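Long-range contacts in ABC transporter periplasmic peptide-binding protein (Pseudoalteromonas, PDB 4QFL), which binds dipeptides in the periplasm, here Ala-Phe, and probably delivers them to an ABC transporter for import: residues F297-P302 and N458-C463; P302-L307 and F372-W377; P446-T451 and P465-L470; Q348-I353 and I494-P499; V314-I319 and Q357-L362. All coordinates share one frame; numbering follows the deposited sequence.

Contact 1: residues F297-P302 and N458-C463; sequences FNTERP and NPANWC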
# COMPACT_ATOMS: atom_id res chain seq x y z
N PHE A 297 18.09 3.87 -2.51
CA PHE A 297 19.41 3.61 -1.94
C PHE A 297 19.37 3.54 -0.42
O PHE A 297 18.68 4.31 0.23
CB PHE A 297 20.38 4.69 -2.37
CG PHE A 297 20.52 4.81 -3.85
CD1 PHE A 297 21.29 3.91 -4.56
CD2 PHE A 297 19.89 5.83 -4.54
CE1 PHE A 297 21.42 4.01 -5.92
CE2 PHE A 297 20.03 5.95 -5.90
CZ PHE A 297 20.80 5.04 -6.59
N ASN A 298 20.13 2.61 0.15
CA ASN A 298 20.34 2.58 1.59
C ASN A 298 21.31 3.70 1.97
O ASN A 298 22.52 3.50 1.98
CB ASN A 298 20.89 1.21 1.98
CG ASN A 298 20.94 0.99 3.47
OD1 ASN A 298 21.01 -0.15 3.93
ND2 ASN A 298 20.93 2.06 4.23
N THR A 299 20.77 4.88 2.25
CA THR A 299 21.56 6.10 2.40
C THR A 299 22.43 6.09 3.65
O THR A 299 23.21 7.01 3.87
CB THR A 299 20.68 7.37 2.45
OG1 THR A 299 19.84 7.33 3.62
CG2 THR A 299 19.81 7.47 1.20
N GLU A 300 22.29 5.07 4.48
CA GLU A 300 23.14 4.95 5.65
C GLU A 300 24.30 4.01 5.41
O GLU A 300 25.06 3.72 6.33
CB GLU A 300 22.32 4.51 6.87
CG GLU A 300 21.39 5.60 7.40
CD GLU A 300 22.14 6.81 7.91
OE1 GLU A 300 23.20 6.63 8.52
OE2 GLU A 300 21.66 7.94 7.71
N ARG A 301 24.47 3.56 4.17
CA ARG A 301 25.48 2.55 3.86
C ARG A 301 26.47 3.03 2.80
O ARG A 301 26.08 3.29 1.67
CB ARG A 301 24.81 1.25 3.41
CG ARG A 301 25.76 0.07 3.25
CD ARG A 301 25.07 -1.18 2.72
NE ARG A 301 24.28 -1.85 3.75
CZ ARG A 301 23.79 -3.08 3.62
NH1 ARG A 301 24.02 -3.76 2.51
NH2 ARG A 301 23.08 -3.63 4.61
N PRO A 302 27.75 3.17 3.16
CA PRO A 302 28.72 3.63 2.16
C PRO A 302 28.82 2.62 1.01
O PRO A 302 28.65 1.43 1.24
CB PRO A 302 30.04 3.69 2.94
CG PRO A 302 29.64 3.69 4.40
CD PRO A 302 28.37 2.89 4.47
N ASN A 458 10.86 2.72 5.29
CA ASN A 458 11.52 3.65 4.39
C ASN A 458 12.67 2.94 3.68
O ASN A 458 13.72 2.72 4.27
CB ASN A 458 12.06 4.83 5.20
CG ASN A 458 12.75 5.86 4.35
OD1 ASN A 458 13.09 5.62 3.20
ND2 ASN A 458 12.98 7.04 4.92
N PRO A 459 12.49 2.58 2.40
CA PRO A 459 13.50 1.78 1.71
C PRO A 459 14.82 2.53 1.48
O PRO A 459 15.82 1.92 1.16
CB PRO A 459 12.83 1.43 0.37
CG PRO A 459 11.38 1.65 0.59
CD PRO A 459 11.28 2.78 1.58
N ALA A 460 14.81 3.85 1.65
CA ALA A 460 16.04 4.63 1.54
C ALA A 460 16.77 4.79 2.88
O ALA A 460 17.85 5.37 2.94
CB ALA A 460 15.74 6.00 0.93
N ASN A 461 16.18 4.28 3.95
CA ASN A 461 16.80 4.36 5.25
C ASN A 461 17.27 5.79 5.48
O ASN A 461 18.41 6.03 5.85
CB ASN A 461 17.99 3.41 5.30
CG ASN A 461 18.42 3.07 6.71
OD1 ASN A 461 17.72 3.35 7.69
ND2 ASN A 461 19.59 2.44 6.83
N TRP A 462 16.37 6.73 5.25
CA TRP A 462 16.70 8.15 5.15
C TRP A 462 15.88 8.98 6.12
O TRP A 462 14.69 9.23 5.90
CB TRP A 462 16.44 8.60 3.72
CG TRP A 462 16.91 9.96 3.29
CD1 TRP A 462 18.20 10.38 3.11
CD2 TRP A 462 16.07 11.07 2.91
NE1 TRP A 462 18.22 11.68 2.66
CE2 TRP A 462 16.93 12.13 2.53
CE3 TRP A 462 14.69 11.28 2.86
CZ2 TRP A 462 16.45 13.37 2.09
CZ3 TRP A 462 14.21 12.52 2.43
CH2 TRP A 462 15.09 13.54 2.06
N CYS A 463 16.51 9.41 7.21
CA CYS A 463 15.85 10.31 8.13
C CYS A 463 16.41 11.71 7.93
O CYS A 463 17.55 11.99 8.27
CB CYS A 463 16.03 9.85 9.57
SG CYS A 463 15.26 10.93 10.78
O HOH W 1 19.11 8.36 8.04
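Trp462 turns an edge of its indole toward Thr299, whose OG1 lies near the ring plane, 3.5 Å from CD1. The other flat groups are the amides of Asn298 and Asn461: their side chains run side by side in the same direction, with amide planes 60° apart. An alanine in place of Asn298 would remove the amide lying beside Asn461 and would probably leave that side chain freer to turn. Beside these the loops join through backbone. Thr299 N donates to Ala460 O over 3.0 Å, an almost straight bond (166° at the hydrogen) that arrives from above the carbonyl plane. Threonine suits this place because its OG1, held between the backbone N and the carbonyl carbon (chi1 64°), also lies 2.9 Å from Ala460 O. One step earlier Phe297 O receives a CA-H...O contact from Ala460 CA at 3.0 Å. At the outer end a water donates to Glu300 OE2 (2.6 Å) and Asn461 O, and accepts from Cys463 N. Each loop holds a type I beta turn, and Asn458 stiffens its own with an Asx turn, OD1 taking the N-H of Ala460. Pro459, on the same turn, faces strands 291-297 and 428-434 near the bound phenylalanine. Two turns are thus joined by a directed backbone bond in a buried setting, while water and a carboxylate complete the polar links at the solvent side, by Glu300.

Contact 2: residues P302-L307 and F372-W377; sequences PPFDNL and FDMSIW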
# COMPACT_ATOMS: atom_id res chain seq x y z
N PRO A 302 27.75 3.17 3.16
CA PRO A 302 28.72 3.63 2.16
C PRO A 302 28.82 2.62 1.01
O PRO A 302 28.65 1.43 1.24
CB PRO A 302 30.04 3.69 2.94
CG PRO A 302 29.64 3.69 4.40
CD PRO A 302 28.37 2.89 4.47
N PRO A 303 29.06 3.09 -0.22
CA PRO A 303 29.24 4.50 -0.63
C PRO A 303 27.93 5.21 -0.90
O PRO A 303 27.92 6.31 -1.44
CB PRO A 303 30.01 4.37 -1.94
CG PRO A 303 29.52 3.09 -2.51
CD PRO A 303 29.31 2.17 -1.34
N PHE A 304 26.82 4.60 -0.52
CA PHE A 304 25.51 5.09 -0.93
C PHE A 304 25.06 6.25 -0.05
O PHE A 304 24.10 6.94 -0.37
CB PHE A 304 24.50 3.93 -0.99
CG PHE A 304 25.05 2.71 -1.69
CD1 PHE A 304 25.28 2.73 -3.05
CD2 PHE A 304 25.41 1.59 -0.97
CE1 PHE A 304 25.82 1.63 -3.70
CE2 PHE A 304 25.96 0.48 -1.61
CZ PHE A 304 26.16 0.50 -2.97
N ASP A 305 25.79 6.48 1.05
CA ASP A 305 25.56 7.65 1.88
C ASP A 305 26.17 8.90 1.24
O ASP A 305 26.03 10.01 1.74
CB ASP A 305 26.12 7.43 3.29
CG ASP A 305 27.63 7.31 3.31
OD1 ASP A 305 28.21 6.88 2.29
OD2 ASP A 305 28.25 7.64 4.35
N ASN A 306 26.85 8.70 0.11
CA ASN A 306 27.52 9.79 -0.58
C ASN A 306 26.69 10.27 -1.74
O ASN A 306 26.48 9.55 -2.72
CB ASN A 306 28.87 9.31 -1.09
CG ASN A 306 29.67 10.41 -1.70
OD1 ASN A 306 29.12 11.43 -2.09
ND2 ASN A 306 30.97 10.21 -1.78
N LEU A 307 26.21 11.50 -1.65
CA LEU A 307 25.30 12.01 -2.66
C LEU A 307 25.92 11.90 -4.05
O LEU A 307 25.26 11.44 -4.98
CB LEU A 307 24.88 13.45 -2.36
CG LEU A 307 23.92 14.12 -3.34
CD1 LEU A 307 22.70 13.26 -3.67
CD2 LEU A 307 23.48 15.48 -2.80
N PHE A 372 32.93 -0.06 -7.96
CA PHE A 372 32.68 -0.91 -6.80
C PHE A 372 31.64 -1.97 -7.11
O PHE A 372 31.11 -2.03 -8.21
CB PHE A 372 32.20 -0.06 -5.62
CG PHE A 372 31.10 0.89 -5.97
CD1 PHE A 372 29.78 0.47 -6.00
CD2 PHE A 372 31.38 2.22 -6.28
CE1 PHE A 372 28.76 1.35 -6.33
CE2 PHE A 372 30.37 3.10 -6.62
CZ PHE A 372 29.05 2.66 -6.64
N ASP A 373 31.35 -2.80 -6.11
CA ASP A 373 30.26 -3.76 -6.17
C ASP A 373 29.04 -3.23 -5.41
O ASP A 373 29.17 -2.50 -4.43
CB ASP A 373 30.69 -5.08 -5.54
CG ASP A 373 31.68 -5.84 -6.41
OD1 ASP A 373 32.20 -5.26 -7.38
OD2 ASP A 373 31.93 -7.03 -6.10
N MET A 374 27.84 -3.62 -5.85
CA MET A 374 26.65 -3.31 -5.09
C MET A 374 25.56 -4.33 -5.36
O MET A 374 25.60 -5.04 -6.38
CB MET A 374 26.12 -1.92 -5.45
CG MET A 374 25.63 -1.79 -6.88
SD MET A 374 25.00 -0.14 -7.20
CE MET A 374 23.67 -0.04 -6.00
N SER A 375 24.60 -4.41 -4.45
CA SER A 375 23.41 -5.20 -4.68
C SER A 375 22.26 -4.30 -5.15
O SER A 375 22.19 -3.11 -4.82
CB SER A 375 23.01 -6.01 -3.44
OG SER A 375 22.72 -5.18 -2.32
N ILE A 376 21.41 -4.88 -5.99
CA ILE A 376 20.11 -4.32 -6.26
C ILE A 376 19.11 -5.37 -5.89
O ILE A 376 19.09 -6.46 -6.46
CB ILE A 376 19.93 -3.98 -7.74
CG1 ILE A 376 20.89 -2.86 -8.14
CG2 ILE A 376 18.48 -3.57 -8.01
CD1 ILE A 376 20.73 -2.44 -9.59
N TRP A 377 18.28 -5.06 -4.91
CA TRP A 377 17.23 -5.96 -4.51
C TRP A 377 16.02 -5.81 -5.43
O TRP A 377 15.58 -4.70 -5.69
CB TRP A 377 16.87 -5.68 -3.06
CG TRP A 377 17.90 -6.22 -2.13
CD1 TRP A 377 19.24 -6.00 -2.16
CD2 TRP A 377 17.65 -7.08 -1.02
NE1 TRP A 377 19.86 -6.68 -1.13
CE2 TRP A 377 18.90 -7.35 -0.42
CE3 TRP A 377 16.50 -7.65 -0.47
CZ2 TRP A 377 19.02 -8.16 0.70
CZ3 TRP A 377 16.62 -8.45 0.63
CH2 TRP A 377 17.87 -8.70 1.21
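Phe372, just before strand 373-378, presents a ring face to Pro303: CG of the proline sits 4.0 Å from the ring centroid, almost on the ring normal, a CH-pi contact for which a compact, rigid pyrrolidine is well shaped. The same phenylalanine meets Phe304 through one corner, CE1 to CE1 at 4.0 Å, the two planes steeply inclined at 82°. Next in sequence, Asp373 points its side chain away, and its carbonyl O lies 4.5 Å from Phe304 CZ. Met374 then returns to the contact. Its CB meets the edge of the Phe304 ring, 3.5 Å from CZ, and a bend about the bond from CG to SD (chi3 -60°) brings the CE methyl to 3.6 Å from Phe304 CE1. The sulfur makes an oblique Met-aromatic contact, so a flexible thioether fits around a ring that a branched residue could follow less closely. Beyond it, Ser375 makes no contact with the loop; its backbone N is hydrogen-bonded to Asp427 OD2. On the loop side, the peptide bond before Pro303 is cis, and a type I turn from Pro303 leads to Asn306, the N-cap of helix 307-314. An apolar loop packed against the start of a strand lying among parallel neighbours, 406-410 and 428-434, fits an alpha/beta lobe of the periplasmic binding protein fold.

Contact 3: residues P446-T451 and P465-L470; sequences PLLSCT and PEFDLL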
# COMPACT_ATOMS: atom_id res chain seq x y z
N PRO A 446 4.24 8.13 4.57
CA PRO A 446 4.43 6.69 4.79
C PRO A 446 5.70 6.12 4.16
O PRO A 446 5.93 4.92 4.25
CB PRO A 446 3.22 6.05 4.08
CG PRO A 446 2.30 7.19 3.73
CD PRO A 446 3.16 8.42 3.62
N LEU A 447 6.51 6.97 3.53
CA LEU A 447 7.61 6.48 2.72
C LEU A 447 8.94 7.00 3.18
O LEU A 447 9.84 6.23 3.48
CB LEU A 447 7.43 6.94 1.28
CG LEU A 447 7.14 5.87 0.24
CD1 LEU A 447 5.92 5.06 0.66
CD2 LEU A 447 6.93 6.51 -1.11
N LEU A 448 9.05 8.33 3.19
CA LEU A 448 10.34 9.00 3.39
C LEU A 448 10.53 9.76 4.72
O LEU A 448 11.60 10.32 4.97
CB LEU A 448 10.61 9.95 2.22
CG LEU A 448 10.97 9.28 0.90
CD1 LEU A 448 11.11 10.30 -0.20
CD2 LEU A 448 12.25 8.47 1.04
N SER A 449 9.52 9.78 5.58
CA SER A 449 9.62 10.51 6.84
C SER A 449 10.51 9.81 7.86
O SER A 449 10.86 8.65 7.68
CB SER A 449 8.24 10.74 7.45
OG SER A 449 7.62 9.50 7.73
N CYS A 450 10.87 10.51 8.92
CA CYS A 450 11.63 9.89 10.00
C CYS A 450 10.83 8.80 10.70
O CYS A 450 11.35 7.72 10.95
CB CYS A 450 12.13 10.93 10.99
SG CYS A 450 13.53 11.90 10.34
N THR A 451 9.56 9.07 10.98
CA THR A 451 8.69 8.05 11.56
C THR A 451 8.56 6.83 10.63
O THR A 451 8.50 5.70 11.11
CB THR A 451 7.31 8.61 11.92
OG1 THR A 451 6.74 9.26 10.79
CG2 THR A 451 7.42 9.61 13.03
N PRO A 465 15.23 15.38 8.95
CA PRO A 465 14.24 16.20 9.66
C PRO A 465 13.83 17.46 8.88
O PRO A 465 12.72 17.96 9.02
CB PRO A 465 14.96 16.55 10.97
CG PRO A 465 15.93 15.40 11.18
CD PRO A 465 16.40 15.05 9.79
N GLU A 466 14.74 17.96 8.06
CA GLU A 466 14.49 19.11 7.21
C GLU A 466 13.36 18.81 6.22
O GLU A 466 12.44 19.61 6.04
CB GLU A 466 15.77 19.48 6.49
CG GLU A 466 16.82 20.14 7.41
CD GLU A 466 17.45 19.21 8.47
OE1 GLU A 466 17.67 19.71 9.61
OE2 GLU A 466 17.75 18.02 8.19
N PHE A 467 13.43 17.64 5.60
CA PHE A 467 12.39 17.12 4.72
C PHE A 467 11.07 16.97 5.48
O PHE A 467 10.03 17.41 5.01
CB PHE A 467 12.84 15.76 4.15
CG PHE A 467 11.81 15.06 3.33
CD1 PHE A 467 11.54 15.46 2.04
CD2 PHE A 467 11.11 13.98 3.84
CE1 PHE A 467 10.59 14.81 1.28
CE2 PHE A 467 10.16 13.33 3.09
CZ PHE A 467 9.90 13.74 1.82
N ASP A 468 11.14 16.38 6.67
CA ASP A 468 9.95 16.08 7.47
C ASP A 468 9.22 17.35 7.86
O ASP A 468 8.00 17.39 7.96
CB ASP A 468 10.32 15.34 8.76
CG ASP A 468 10.67 13.88 8.52
OD1 ASP A 468 10.83 13.49 7.34
OD2 ASP A 468 10.79 13.14 9.52
N LEU A 469 10.00 18.40 8.10
CA LEU A 469 9.44 19.68 8.48
C LEU A 469 8.54 20.19 7.35
O LEU A 469 7.48 20.76 7.61
CB LEU A 469 10.54 20.69 8.80
CG LEU A 469 10.04 21.99 9.42
CD1 LEU A 469 9.14 21.69 10.61
CD2 LEU A 469 11.22 22.81 9.84
N LEU A 470 8.97 19.99 6.11
CA LEU A 470 8.12 20.35 4.98
C LEU A 470 6.79 19.59 5.05
O LEU A 470 5.73 20.15 4.76
CB LEU A 470 8.81 20.03 3.65
CG LEU A 470 10.00 20.91 3.25
CD1 LEU A 470 10.69 20.36 2.01
CD2 LEU A 470 9.52 22.33 3.05
O HOH W 2 13.03 12.11 6.45
O HOH W 3 8.78 11.95 10.81
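The first turns of helix 465-475 come up beside the break between helices 445-448 and 450-454, with the CA atoms of Ser449 and Asp468 5.6 Å apart. Asp468 carries the polar half of the contact. Its OD2 accepts the N-H of Cys450 at 2.7 Å, using the syn lone pair, on the side of the other oxygen, with an angle of 156° at the hydrogen. The same OD2 accepts a hydrogen bond from a water, 2.7 Å away, that in turn accepts from Thr451 N. A second water lies 2.7 Å from Asp468 OD1 and also near Leu448 O, although other acceptors compete for its protons. Aspartate suits the place because its short side chain puts a carboxylate directly on Cys450 N and, through a water, on Thr451 N, while Ser449, the N-cap, uses OG for Ala452 N and Ser445 O. The apolar half is Phe467, whose CG stands anti to the backbone N (chi1 175°), directing the ring at Leu448; CE2 comes 3.5 Å from Leu448 CB, and the two side chains cross at about a right angle. Trp462 and Ile494 also touch this ring. Beside the carboxylate, Cys450 SG approaches Pro465 CD at 4.3 Å and forms a disulfide with Cys463. A carboxylate beside the N-H groups that begin helix 450-454 would probably be stabilised by the helix dipole, and the disulfide ties the start of that helix to the loop just before helix 465-475.

Contact 4: residues Q348-I353 and I494-P499; sequences QKNMPI and IIEQLP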
# COMPACT_ATOMS: atom_id res chain seq x y z
N GLN A 348 10.18 17.87 -12.16
CA GLN A 348 11.39 18.38 -11.56
C GLN A 348 12.40 18.77 -12.62
O GLN A 348 12.78 17.95 -13.45
CB GLN A 348 11.96 17.37 -10.56
CG GLN A 348 11.07 17.22 -9.35
CD GLN A 348 10.72 18.57 -8.74
OE1 GLN A 348 9.56 18.90 -8.57
NE2 GLN A 348 11.74 19.35 -8.42
N LYS A 349 12.80 20.04 -12.58
CA LYS A 349 13.73 20.56 -13.57
C LYS A 349 15.07 19.84 -13.48
O LYS A 349 15.84 19.84 -14.44
CB LYS A 349 13.91 22.06 -13.40
CG LYS A 349 14.65 22.74 -14.56
CD LYS A 349 15.31 24.04 -14.12
CE LYS A 349 16.00 24.74 -15.30
NZ LYS A 349 16.94 23.83 -16.03
N ASN A 350 15.35 19.23 -12.33
CA ASN A 350 16.66 18.61 -12.10
C ASN A 350 16.75 17.08 -12.20
O ASN A 350 17.73 16.49 -11.73
CB ASN A 350 17.24 19.07 -10.76
CG ASN A 350 17.79 20.48 -10.82
OD1 ASN A 350 17.99 21.04 -11.91
ND2 ASN A 350 18.05 21.07 -9.66
N MET A 351 15.76 16.45 -12.82
CA MET A 351 15.81 15.00 -12.98
C MET A 351 17.05 14.60 -13.74
O MET A 351 17.43 15.24 -14.71
CB MET A 351 14.55 14.48 -13.69
CG MET A 351 13.30 14.46 -12.83
SD MET A 351 13.33 13.18 -11.56
CE MET A 351 13.42 11.68 -12.53
N PRO A 352 17.71 13.54 -13.30
CA PRO A 352 18.96 13.12 -13.92
C PRO A 352 18.70 12.69 -15.34
O PRO A 352 17.64 12.15 -15.61
CB PRO A 352 19.37 11.90 -13.08
CG PRO A 352 18.51 11.97 -11.83
CD PRO A 352 17.25 12.59 -12.28
N ILE A 353 19.64 12.93 -16.25
CA ILE A 353 19.49 12.38 -17.58
C ILE A 353 20.42 11.19 -17.78
O ILE A 353 21.54 11.18 -17.27
CB ILE A 353 19.77 13.41 -18.67
CG1 ILE A 353 18.76 14.54 -18.56
CG2 ILE A 353 19.68 12.78 -20.04
CD1 ILE A 353 18.87 15.54 -19.68
N ILE A 494 13.79 15.68 -2.80
CA ILE A 494 13.97 14.28 -3.13
C ILE A 494 14.87 14.11 -4.36
O ILE A 494 15.72 13.23 -4.40
CB ILE A 494 12.60 13.60 -3.32
CG1 ILE A 494 11.87 13.56 -1.98
CG2 ILE A 494 12.78 12.21 -3.91
CD1 ILE A 494 10.40 13.11 -2.07
N ILE A 495 14.71 15.00 -5.35
CA ILE A 495 15.55 14.98 -6.54
C ILE A 495 16.96 15.46 -6.24
O ILE A 495 17.92 14.92 -6.78
CB ILE A 495 14.95 15.83 -7.69
CG1 ILE A 495 13.69 15.17 -8.23
CG2 ILE A 495 15.95 15.96 -8.83
CD1 ILE A 495 13.83 13.68 -8.40
N GLU A 496 17.08 16.49 -5.40
CA GLU A 496 18.39 17.02 -5.02
C GLU A 496 19.18 16.00 -4.25
O GLU A 496 20.35 15.78 -4.52
CB GLU A 496 18.23 18.26 -4.14
CG GLU A 496 17.41 19.39 -4.72
CD GLU A 496 18.19 20.26 -5.69
OE1 GLU A 496 18.09 21.50 -5.56
OE2 GLU A 496 18.89 19.70 -6.57
N GLN A 497 18.53 15.37 -3.28
CA GLN A 497 19.21 14.48 -2.35
C GLN A 497 19.23 13.04 -2.82
O GLN A 497 20.06 12.24 -2.38
CB GLN A 497 18.60 14.59 -0.94
CG GLN A 497 18.87 15.92 -0.22
CD GLN A 497 20.36 16.25 -0.12
OE1 GLN A 497 20.81 17.34 -0.51
NE2 GLN A 497 21.15 15.30 0.38
N LEU A 498 18.29 12.70 -3.69
CA LEU A 498 18.19 11.34 -4.23
C LEU A 498 18.25 10.21 -3.22
O LEU A 498 19.03 9.28 -3.38
CB LEU A 498 19.28 11.11 -5.28
CG LEU A 498 19.11 12.01 -6.49
CD1 LEU A 498 20.27 11.81 -7.43
CD2 LEU A 498 17.77 11.74 -7.18
N PRO A 499 17.43 10.27 -2.17
CA PRO A 499 17.31 9.08 -1.33
C PRO A 499 16.79 7.94 -2.20
O PRO A 499 17.22 6.80 -2.06
CB PRO A 499 16.27 9.49 -0.28
CG PRO A 499 15.53 10.66 -0.90
CD PRO A 499 16.52 11.35 -1.76
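Ile495, on the last turn of helix 480-497, meets three residues of the 348-353 loop, each with a different carbon. CG1 packs on Gln348 CG at 3.5 Å, CG2 lies 3.4 Å from the backbone O of Asn350, and CD1 reaches Met351 SD at 3.2 Å, a short approach. A beta-branched side chain suits this place because its arms spread across the loop, and the turn about CB to CG1 (chi2 -44°) swings CD1 toward the sulfur. Met351 starts out pointing away from the helix, but bends at chi2 (-72°) and chi3 (-62°) curl its thioether back, and it crosses Ile495 at about a right angle. Replacing Ile495 by an alanine would take away all three of these contacts and would probably free the Met351 thioether to turn. The polar edge is slight: Asn350 ND2 makes a weak hydrogen bond, 3.5 Å long, to Glu496 OE2, the carboxylate bent toward it at chi2. Gln348 to Met351 form a type I turn, which brings the alternate side chains Gln348 and Asn350 to the helix. Tyr501 of strand 500-513 touches Met351, and Pro502 touches Ile495. Chemically, the contact depends chiefly on shape, and the weak pair at the solvent side adds little to the apolar grip.

Contact 5: residues V314-I319 and Q357-L362; sequences VHAIDI and QLAKKL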
# COMPACT_ATOMS: atom_id res chain seq x y z
N VAL A 314 22.69 6.94 -10.84
CA VAL A 314 21.46 7.25 -11.56
C VAL A 314 21.70 7.58 -13.03
O VAL A 314 20.93 7.15 -13.90
CB VAL A 314 20.70 8.41 -10.89
CG1 VAL A 314 19.62 8.93 -11.81
CG2 VAL A 314 20.11 7.97 -9.55
N HIS A 315 22.77 8.33 -13.32
CA HIS A 315 23.06 8.76 -14.69
C HIS A 315 23.42 7.60 -15.62
O HIS A 315 23.44 7.75 -16.84
CB HIS A 315 24.17 9.82 -14.71
CG HIS A 315 23.72 11.19 -14.31
ND1 HIS A 315 22.68 11.84 -14.94
CD2 HIS A 315 24.18 12.05 -13.37
CE1 HIS A 315 22.51 13.03 -14.40
NE2 HIS A 315 23.41 13.18 -13.44
N ALA A 316 23.70 6.44 -15.04
CA ALA A 316 24.12 5.27 -15.81
C ALA A 316 22.92 4.48 -16.33
O ALA A 316 23.09 3.52 -17.09
CB ALA A 316 24.99 4.39 -14.96
N ILE A 317 21.72 4.87 -15.92
CA ILE A 317 20.54 4.04 -16.15
C ILE A 317 19.74 4.43 -17.38
O ILE A 317 19.24 5.54 -17.48
CB ILE A 317 19.62 4.01 -14.92
CG1 ILE A 317 20.44 3.65 -13.68
CG2 ILE A 317 18.51 2.98 -15.12
CD1 ILE A 317 21.17 2.33 -13.81
N ASP A 318 19.62 3.49 -18.31
CA ASP A 318 18.87 3.72 -19.53
C ASP A 318 17.39 3.63 -19.24
O ASP A 318 16.79 2.57 -19.37
CB ASP A 318 19.23 2.67 -20.59
CG ASP A 318 18.76 3.06 -21.99
OD1 ASP A 318 17.90 3.96 -22.11
OD2 ASP A 318 19.27 2.46 -22.96
N ILE A 319 16.80 4.75 -18.83
CA ILE A 319 15.40 4.76 -18.43
C ILE A 319 14.48 4.45 -19.60
O ILE A 319 13.43 3.83 -19.43
CB ILE A 319 15.00 6.11 -17.78
CG1 ILE A 319 15.70 6.27 -16.44
CG2 ILE A 319 13.50 6.16 -17.54
CD1 ILE A 319 15.40 5.13 -15.49
N GLN A 357 28.68 8.39 -19.82
CA GLN A 357 30.01 9.01 -19.72
C GLN A 357 30.07 9.97 -18.52
O GLN A 357 31.10 10.11 -17.87
CB GLN A 357 30.35 9.75 -21.01
CG GLN A 357 31.80 10.20 -21.11
CD GLN A 357 32.01 11.34 -22.10
OE1 GLN A 357 33.14 11.61 -22.53
NE2 GLN A 357 30.92 12.02 -22.45
N LEU A 358 28.95 10.64 -18.26
CA LEU A 358 28.85 11.54 -17.12
C LEU A 358 28.87 10.74 -15.82
O LEU A 358 29.43 11.18 -14.81
CB LEU A 358 27.56 12.35 -17.23
CG LEU A 358 27.47 13.66 -16.45
CD1 LEU A 358 26.01 13.99 -16.19
CD2 LEU A 358 28.22 13.59 -15.14
N ALA A 359 28.23 9.57 -15.83
CA ALA A 359 28.19 8.70 -14.66
C ALA A 359 29.59 8.23 -14.27
O ALA A 359 29.97 8.23 -13.10
CB ALA A 359 27.30 7.50 -14.95
N LYS A 360 30.35 7.82 -15.28
CA LYS A 360 31.75 7.44 -15.11
C LYS A 360 32.54 8.63 -14.58
O LYS A 360 33.33 8.51 -13.64
CB LYS A 360 32.32 6.98 -16.44
CG LYS A 360 33.77 6.55 -16.37
CD LYS A 360 33.94 5.40 -15.38
CE LYS A 360 35.29 4.71 -15.53
NZ LYS A 360 35.36 3.46 -14.72
N LYS A 361 32.31 9.79 -15.19
CA LYS A 361 32.98 11.02 -14.80
C LYS A 361 32.70 11.39 -13.34
O LYS A 361 33.44 12.16 -12.73
CB LYS A 361 32.56 12.16 -15.73
CG LYS A 361 33.63 13.22 -15.98
CD LYS A 361 33.86 14.12 -14.77
CE LYS A 361 35.17 14.88 -14.86
NZ LYS A 361 35.44 15.60 -13.58
N LEU A 362 31.64 10.83 -12.77
CA LEU A 362 31.24 11.20 -11.42
C LEU A 362 31.72 10.20 -10.40
O LEU A 362 32.10 10.56 -9.28
CB LEU A 362 29.73 11.31 -11.34
CG LEU A 362 29.21 12.60 -11.95
CD1 LEU A 362 27.70 12.66 -11.82
CD2 LEU A 362 29.87 13.78 -11.27
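Leu358 lays its CD1 methyl over the centre of the His315 ring, 3.8 Å from the centroid and 8° off the ring normal, a CH-pi contact. The imidazole is turned toward it because His315 CG stands anti to the carbonyl carbon (chi1 -78°). A second methyl, Leu362 CD1, comes to CD2 of the same imidazole at 3.9 Å; these two leucines are one helical turn apart and therefore lie on the same side of helix 356-363. Beside them, Ala359 reaches the loop: its CB is 3.9 Å from His315 CB and 3.8 Å from Ala316 N, and it also meets the methyl of Ala316. The small side chain of Ala359 lets the backbones come near, the CA atoms of His315 and Ala359 being 5.1 Å apart. The imidazole is then held by its second shell: ND1 donates to Ile353 O, which fixes the ring's rotation, and the backbone of His315 is hydrogen-bonded to that of Asp355. Farther out, the type I turn from Val314 to Ile317 is closed by Ile317 N on Val314 O, and Asp318 caps helix 319-325 through Lys321 N. The turn connecting helices 307-314 and 319-325 is thereby packed on helix 356-363, with Ala316 and Ile317 turned to helix 389-401 and Val314 and Ile319 to Tyr501 of strand 500-513.

Overall arrangement
Contacts 1 and 3 lie on the side of the chain near the bound dipeptide, and both are polar at heart: a buried turn-to-turn bond in one, a carboxylate at a helix start in the other, joined by the Cys450-Cys463 disulfide. Contacts 2, 4 and 5 are farther out and largely apolar, contact 4 the most solvent-exposed and contact 5 the farthest from the chain's centre. Shared elements tie the five together. Segments 302-307 and 314-319 belong to the two ends of helix 307-314, while helix 480-497 links contact 4 to contact 3 through Ile494 and, past its end, to contact 1 through Pro499. Contacts 4 and 5 also meet where Pro352 packs on Val314.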